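Local atomic coordinates of ammonium transporter (Kuenenia stuttgartiensis, PDB entry 6EU6), a protein that probably senses ammonium at the membrane, as the ammonium-transporter-family part of a sensor histidine kinase, and passes the signal across it. Residues 39-42 / 43-47; 360-363 / 364-368; 375-378 / 379-382. All coordinates share one frame; numbering follows the deposited sequence.

Interaction 1 of 3, residues 39-42 / 43-47; sequences NAIS and IALRN. With SO4 (sulfate ion), chain H.
Ile43 N donates to Asn39 O at 3.2 Å, and the pairs Ala44 N to Ala40 O, Leu45 N to Ile41 O and Arg46 N to Ser42 O repeat the i to i+4 spacing through the first turns of helix 40-67. Asn39 O has a second strong donor, Ser42 OG at 2.8 Å. With chi1 at 56° the Ser42 hydroxyl lies between its own backbone N and carbonyl carbon, turned back to the start of the helix, while the Asn39 side chain leads off to Leu399 N and Glu117.

Arg46 holds a sulfate, probably from the crystallisation liquor, through hydrogen bonds. The arginine chain is extended from CG to NE, and Arg46 NE points nearly straight at sulfate O4 (2.7 Å, 159°), which sits at the guanidinium edge in its plane. Arg46 NH2 adds two weak bonds, to sulfate O4 at 2.9 Å and sulfate O2 at 2.8 Å, and also bonds Ser119 O. Ser42 CB lies over one face of the guanidinium, 4.1 Å from Arg46 NE. These residues form the N-terminal end of a transmembrane helix of the ammonium transporter fold.

Apolar contact runs along another side, where Ile41 CG2 and Leu45 CD1 lie side by side at 3.9 Å. Both residues also pack on Val206 of a neighbouring subunit, and Ala44 meets Thr210 of that subunit.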
loop_
_atom_site.group_PDB
_atom_site.type_symbol
_atom_site.label_atom_id
_atom_site.label_comp_id
_atom_site.label_asym_id
_atom_site.label_seq_id
_atom_site.Cartn_x
_atom_site.Cartn_y
_atom_site.Cartn_z
ATOM N N ASN A 39 8.314 23.611 2.096
ATOM C CA ASN A 39 7.214 23.560 1.158
ATOM C C ASN A 39 6.411 22.264 1.161
ATOM O O ASN A 39 5.538 22.098 0.314
ATOM C CB ASN A 39 7.798 23.751 -0.261
ATOM C CG ASN A 39 8.340 25.161 -0.468
ATOM O OD1 ASN A 39 7.731 26.125 -0.070
ATOM N ND2 ASN A 39 9.512 25.263 -1.077
ATOM N N ALA A 40 6.786 21.313 2.038
ATOM C CA ALA A 40 6.229 19.966 2.068
ATOM C C ALA A 40 4.731 19.971 2.256
ATOM O O ALA A 40 4.036 19.161 1.670
ATOM C CB ALA A 40 6.831 19.201 3.232
ATOM N N ILE A 41 4.218 20.910 3.063
ATOM C CA ILE A 41 2.774 21.025 3.259
ATOM C C ILE A 41 2.100 21.372 1.964
ATOM O O ILE A 41 1.042 20.745 1.641
ATOM C CB ILE A 41 2.405 22.038 4.413
ATOM C CG1 ILE A 41 3.051 21.565 5.745
ATOM C CG2 ILE A 41 0.887 22.142 4.578
ATOM C CD1 ILE A 41 2.948 22.601 6.887
ATOM N N SER A 42 2.597 22.367 1.209
ATOM C CA SER A 42 1.846 22.808 0.047
ATOM C C SER A 42 1.818 21.672 -0.974
ATOM O O SER A 42 0.861 21.478 -1.671
ATOM C CB SER A 42 2.427 24.026 -0.684
ATOM O OG SER A 42 3.749 23.770 -1.067
ATOM N N ILE A 43 2.925 20.969 -1.129
ATOM C CA ILE A 43 2.965 19.969 -2.141
ATOM C C ILE A 43 2.076 18.750 -1.759
ATOM O O ILE A 43 1.417 18.164 -2.626
ATOM C CB ILE A 43 4.427 19.717 -2.616
ATOM C CG1 ILE A 43 4.435 18.989 -3.962
ATOM C CG2 ILE A 43 5.225 19.014 -1.570
ATOM C CD1 ILE A 43 3.993 19.834 -5.166
ATOM N N ALA A 44 1.992 18.397 -0.481
ATOM C CA ALA A 44 1.108 17.311 -0.078
ATOM C C ALA A 44 -0.337 17.669 -0.414
ATOM O O ALA A 44 -1.091 16.880 -1.008
ATOM C CB ALA A 44 1.247 16.991 1.414
ATOM N N LEU A 45 -0.712 18.886 -0.096
ATOM C CA LEU A 45 -2.064 19.351 -0.327
ATOM C C LEU A 45 -2.455 19.496 -1.795
ATOM O O LEU A 45 -3.598 19.178 -2.135
ATOM C CB LEU A 45 -2.306 20.665 0.383
ATOM C CG LEU A 45 -2.193 20.451 1.894
ATOM C CD1 LEU A 45 -2.380 21.804 2.557
ATOM C CD2 LEU A 45 -3.180 19.430 2.456
ATOM N N ARG A 46 -1.539 19.994 -2.650
ATOM C CA ARG A 46 -1.824 20.083 -4.086
ATOM C C ARG A 46 -2.095 18.711 -4.681
ATOM O O ARG A 46 -2.996 18.531 -5.515
ATOM C CB ARG A 46 -0.684 20.817 -4.824
ATOM C CG ARG A 46 -0.685 22.296 -4.496
ATOM C CD ARG A 46 0.650 22.913 -4.800
ATOM N NE ARG A 46 0.639 24.295 -4.382
ATOM C CZ ARG A 46 1.430 25.259 -4.843
ATOM N NH1 ARG A 46 2.404 25.032 -5.758
ATOM N NH2 ARG A 46 1.200 26.494 -4.405
ATOM N N ASN A 47 -1.295 17.710 -4.288
ATOM C CA ASN A 47 -1.481 16.367 -4.754
ATOM C C ASN A 47 -2.811 15.725 -4.327
ATOM O O ASN A 47 -3.419 14.982 -5.085
ATOM C CB ASN A 47 -0.362 15.463 -4.249
ATOM C CG ASN A 47 0.838 15.521 -5.153
ATOM O OD1 ASN A 47 0.849 14.900 -6.220
ATOM N ND2 ASN A 47 1.822 16.329 -4.773
HETATM S S SO4 H . -0.466 26.485 -1.523
HETATM O O1 SO4 H . -0.026 25.696 -0.400
HETATM O O2 SO4 H . 0.630 27.455 -1.858
HETATM O O3 SO4 H . -1.692 27.226 -1.151
HETATM O O4 SO4 H . -0.892 25.540 -2.585
#

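Interaction 2 of 3, residues 360-363 / 364-368; sequences QALG and VIVAF
Val366 packs back along the helix on Leu362, and its side chain can be traced from the backbone outward. Val366 CB lies 3.5 Å from Leu362 O, the carbonyl that accepts from Val366 N at 3.0 Å with a nearly straight angle of 165°. One branch, CG2, stands anti to the carbonyl carbon, beside the backbone N, because chi1 of 170° gives the position anti to that N to CG1. Val366 CG2 therefore turns back along the helix, to within 3.2 Å of Leu362 O, and also meets Leu362 CD1 at 3.7 Å. The leucine and valine lie side by side and point the same way. Val366 also touches Phe139 and Trp142 of helix 121-144.

The neighbouring positions show the same pattern around other carbonyls. Val364 CG2 rests 3.4 Å from Gln360 O, and the Ile365 chain folds back so that Ile365 CD1 comes 3.4 Å from Ala361 O on the surface of the helix. At Gly363, which is buried and has no side chain, the carbonyl oxygen Gly363 O receives Ala367 N at 2.9 Å. The Gln360 amide has its bonds with Ile162 O, Thr334 O and Gln356. Successive i to i+4 bonds with i to i+4 aliphatic packing are typical of an alpha helix, here helix 353-385 in the membrane-spanning bundle of the ammonium transporter fold.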
loop_
_atom_site.group_PDB
_atom_site.type_symbol
_atom_site.label_atom_id
_atom_site.label_comp_id
_atom_site.label_asym_id
_atom_site.label_seq_id
_atom_site.Cartn_x
_atom_site.Cartn_y
_atom_site.Cartn_z
ATOM N N GLN A 360 4.839 5.964 -34.784
ATOM C CA GLN A 360 5.105 6.250 -33.377
ATOM C C GLN A 360 5.656 7.664 -33.243
ATOM O O GLN A 360 5.163 8.493 -32.443
ATOM C CB GLN A 360 6.043 5.216 -32.762
ATOM C CG GLN A 360 5.502 3.757 -32.701
ATOM C CD GLN A 360 4.177 3.619 -32.013
ATOM O OE1 GLN A 360 3.141 3.463 -32.649
ATOM N NE2 GLN A 360 4.202 3.695 -30.671
ATOM N N ALA A 361 6.598 7.999 -34.100
ATOM C CA ALA A 361 7.151 9.355 -34.095
ATOM C C ALA A 361 6.082 10.432 -34.369
ATOM O O ALA A 361 6.102 11.526 -33.797
ATOM C CB ALA A 361 8.269 9.478 -35.089
ATOM N N LEU A 362 5.149 10.107 -35.250
ATOM C CA LEU A 362 4.100 11.051 -35.559
ATOM C C LEU A 362 3.232 11.248 -34.317
ATOM O O LEU A 362 2.824 12.346 -34.005
ATOM C CB LEU A 362 3.244 10.582 -36.739
ATOM C CG LEU A 362 1.883 11.269 -36.868
ATOM C CD1 LEU A 362 2.138 12.742 -37.171
ATOM C CD2 LEU A 362 1.053 10.615 -37.966
ATOM N N GLY A 363 2.920 10.164 -33.634
ATOM C CA GLY A 363 2.165 10.266 -32.356
ATOM C C GLY A 363 2.886 11.100 -31.319
ATOM O O GLY A 363 2.275 11.942 -30.616
ATOM N N VAL A 364 4.180 10.892 -31.225
ATOM C CA VAL A 364 5.022 11.643 -30.305
ATOM C C VAL A 364 4.970 13.145 -30.577
ATOM O O VAL A 364 4.880 13.957 -29.651
ATOM C CB VAL A 364 6.472 11.149 -30.390
ATOM C CG1 VAL A 364 7.459 12.140 -29.841
ATOM C CG2 VAL A 364 6.595 9.818 -29.655
ATOM N N ILE A 365 5.105 13.513 -31.843
ATOM C CA ILE A 365 5.093 14.926 -32.255
ATOM C C ILE A 365 3.759 15.575 -32.101
ATOM O O ILE A 365 3.661 16.753 -31.739
ATOM C CB ILE A 365 5.608 15.042 -33.728
ATOM C CG1 ILE A 365 7.105 14.848 -33.702
ATOM C CG2 ILE A 365 5.240 16.372 -34.329
ATOM C CD1 ILE A 365 7.664 14.266 -34.972
ATOM N N VAL A 366 2.705 14.858 -32.421
ATOM C CA VAL A 366 1.357 15.362 -32.211
ATOM C C VAL A 366 1.079 15.573 -30.709
ATOM O O VAL A 366 0.550 16.588 -30.342
ATOM C CB VAL A 366 0.319 14.433 -32.819
ATOM C CG1 VAL A 366 -1.091 14.841 -32.387
ATOM C CG2 VAL A 366 0.453 14.439 -34.355
ATOM N N ALA A 367 1.484 14.626 -29.866
ATOM C CA ALA A 367 1.302 14.742 -28.386
ATOM C C ALA A 367 2.014 15.967 -27.825
ATOM O O ALA A 367 1.433 16.809 -27.069
ATOM C CB ALA A 367 1.747 13.452 -27.666
ATOM N N PHE A 368 3.235 16.169 -28.303
ATOM C CA PHE A 368 3.988 17.350 -27.918
ATOM C C PHE A 368 3.293 18.576 -28.379
ATOM O O PHE A 368 3.101 19.501 -27.613
ATOM C CB PHE A 368 5.461 17.276 -28.421
ATOM C CG PHE A 368 6.271 18.445 -28.031
ATOM C CD1 PHE A 368 6.936 18.471 -26.825
ATOM C CD2 PHE A 368 6.308 19.587 -28.840
ATOM C CE1 PHE A 368 7.660 19.572 -26.415
ATOM C CE2 PHE A 368 7.043 20.693 -28.430
ATOM C CZ PHE A 368 7.725 20.692 -27.226
#

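Interaction 3 of 3, residues 375-378 / 379-382; sequences GMLF and FLCL
Phe378 CG stands anti to its backbone N (chi1 175°), whereas Phe379 CG stands anti to its carbonyl carbon and beside the N (chi1 -70°); these different first torsions swing two consecutive rings into a T-shaped pair. The edge of Phe378 is directed at the face of Phe379, with centroids 5.1 Å apart and planes at 84°. Phe378 CD2 sits over the centre of the Phe379 ring, and Phe378 CE2 lies 3.9 Å from Phe379 CE1. The Phe378 ring has a further neighbour one turn on, Leu382 CD2, at 4.3 Å from Phe378 CE2.

Phe379 also lies against the preceding turn: Phe379 CD2 is 3.2 Å from Gly375 O, the same oxygen that accepts Phe379 N at 2.9 Å. Gly375 has no side chain. An alanine at Phe379 is likely to leave the Phe378 edge without the aromatic face it meets and to open a gap beside Phe177 and Ala181 of helix 167-185.

On the surface, Leu380 lies back along the helix, with Leu380 CG 3.2 Å from Met376 O, and its CD1 only loosely meets Leu377 CD2. Phe378 also stacks with Phe130, and Met376 touches Ala180 and Met184 of helix 167-185. The aromatic cluster is thus part of the packing of helix 353-385 against its neighbours in the transmembrane helix bundle of the ammonium transporter fold.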
loop_
_atom_site.group_PDB
_atom_site.type_symbol
_atom_site.label_atom_id
_atom_site.label_comp_id
_atom_site.label_asym_id
_atom_site.label_seq_id
_atom_site.Cartn_x
_atom_site.Cartn_y
_atom_site.Cartn_z
ATOM N N GLY A 375 -0.840 23.983 -23.608
ATOM C CA GLY A 375 -0.427 24.319 -22.273
ATOM C C GLY A 375 0.195 25.676 -22.246
ATOM O O GLY A 375 -0.124 26.488 -21.325
ATOM N N MET A 376 1.059 25.963 -23.236
ATOM C CA MET A 376 1.581 27.358 -23.352
ATOM C C MET A 376 0.454 28.409 -23.472
ATOM O O MET A 376 0.449 29.411 -22.741
ATOM C CB MET A 376 2.577 27.520 -24.503
ATOM C CG MET A 376 3.925 26.850 -24.263
ATOM S SD MET A 376 4.893 27.444 -22.835
ATOM C CE MET A 376 5.285 29.077 -23.465
ATOM N N LEU A 377 -0.519 28.157 -24.334
ATOM C CA LEU A 377 -1.635 29.060 -24.499
ATOM C C LEU A 377 -2.436 29.206 -23.213
ATOM O O LEU A 377 -2.846 30.297 -22.798
ATOM C CB LEU A 377 -2.519 28.575 -25.668
ATOM C CG LEU A 377 -1.794 28.853 -27.007
ATOM C CD1 LEU A 377 -2.422 28.230 -28.255
ATOM C CD2 LEU A 377 -1.693 30.362 -27.198
ATOM N N PHE A 378 -2.634 28.085 -22.554
ATOM C CA PHE A 378 -3.450 28.090 -21.324
ATOM C C PHE A 378 -2.787 28.893 -20.265
ATOM O O PHE A 378 -3.443 29.762 -19.676
ATOM C CB PHE A 378 -3.750 26.672 -20.838
ATOM C CG PHE A 378 -4.464 26.641 -19.540
ATOM C CD1 PHE A 378 -5.835 26.809 -19.489
ATOM C CD2 PHE A 378 -3.748 26.510 -18.364
ATOM C CE1 PHE A 378 -6.516 26.873 -18.256
ATOM C CE2 PHE A 378 -4.417 26.498 -17.143
ATOM C CZ PHE A 378 -5.811 26.707 -17.092
ATOM N N PHE A 379 -1.488 28.668 -20.039
ATOM C CA PHE A 379 -0.821 29.445 -19.004
ATOM C C PHE A 379 -0.550 30.908 -19.406
ATOM O O PHE A 379 -0.466 31.742 -18.515
ATOM C CB PHE A 379 0.444 28.775 -18.479
ATOM C CG PHE A 379 0.118 27.551 -17.668
ATOM C CD1 PHE A 379 -0.403 27.693 -16.371
ATOM C CD2 PHE A 379 0.296 26.301 -18.170
ATOM C CE1 PHE A 379 -0.794 26.592 -15.621
ATOM C CE2 PHE A 379 -0.081 25.172 -17.421
ATOM C CZ PHE A 379 -0.599 25.325 -16.134
ATOM N N LEU A 380 -0.458 31.186 -20.702
ATOM C CA LEU A 380 -0.379 32.569 -21.172
ATOM C C LEU A 380 -1.668 33.265 -20.865
ATOM O O LEU A 380 -1.647 34.352 -20.330
ATOM C CB LEU A 380 -0.116 32.656 -22.677
ATOM C CG LEU A 380 1.345 32.461 -23.065
ATOM C CD1 LEU A 380 1.413 32.150 -24.548
ATOM C CD2 LEU A 380 2.299 33.635 -22.707
ATOM N N CYS A 381 -2.797 32.642 -21.171
ATOM C CA CYS A 381 -4.092 33.264 -20.902
ATOM C C CYS A 381 -4.340 33.369 -19.447
ATOM O O CYS A 381 -4.791 34.409 -19.001
ATOM C CB CYS A 381 -5.260 32.549 -21.551
ATOM S SG CYS A 381 -5.053 32.511 -23.337
ATOM N N LEU A 382 -4.020 32.335 -18.666
ATOM C CA LEU A 382 -4.167 32.479 -17.205
ATOM C C LEU A 382 -3.322 33.634 -16.613
ATOM O O LEU A 382 -3.734 34.318 -15.692
ATOM C CB LEU A 382 -3.842 31.145 -16.501
ATOM C CG LEU A 382 -4.053 31.051 -15.005
ATOM C CD1 LEU A 382 -5.523 31.316 -14.684
ATOM C CD2 LEU A 382 -3.651 29.689 -14.412
#

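How the interactions relate
All three contacts are local turns of long helices, but only interactions 2 and 3 share one, helix 353-385, where their centres lie about 21 Å apart. Interaction 1 belongs to helix 40-67 and lies on the opposite side of the chain's centre from interaction 2. Each is partly buried, with interaction 3 having the most surface residues. The chemistry changes with place: a helix start carries polar side-chain bonds, a charged group with its anion and a subunit interface; within residues 360-368 the side-chain contact is aliphatic, though Gln360 and Phe368 have polar and aromatic partners outside; in residues 375-382 two rings meet within the contact itself. Helix 167-185 runs beside both interactions 2 and 3, and neither touches another subunit.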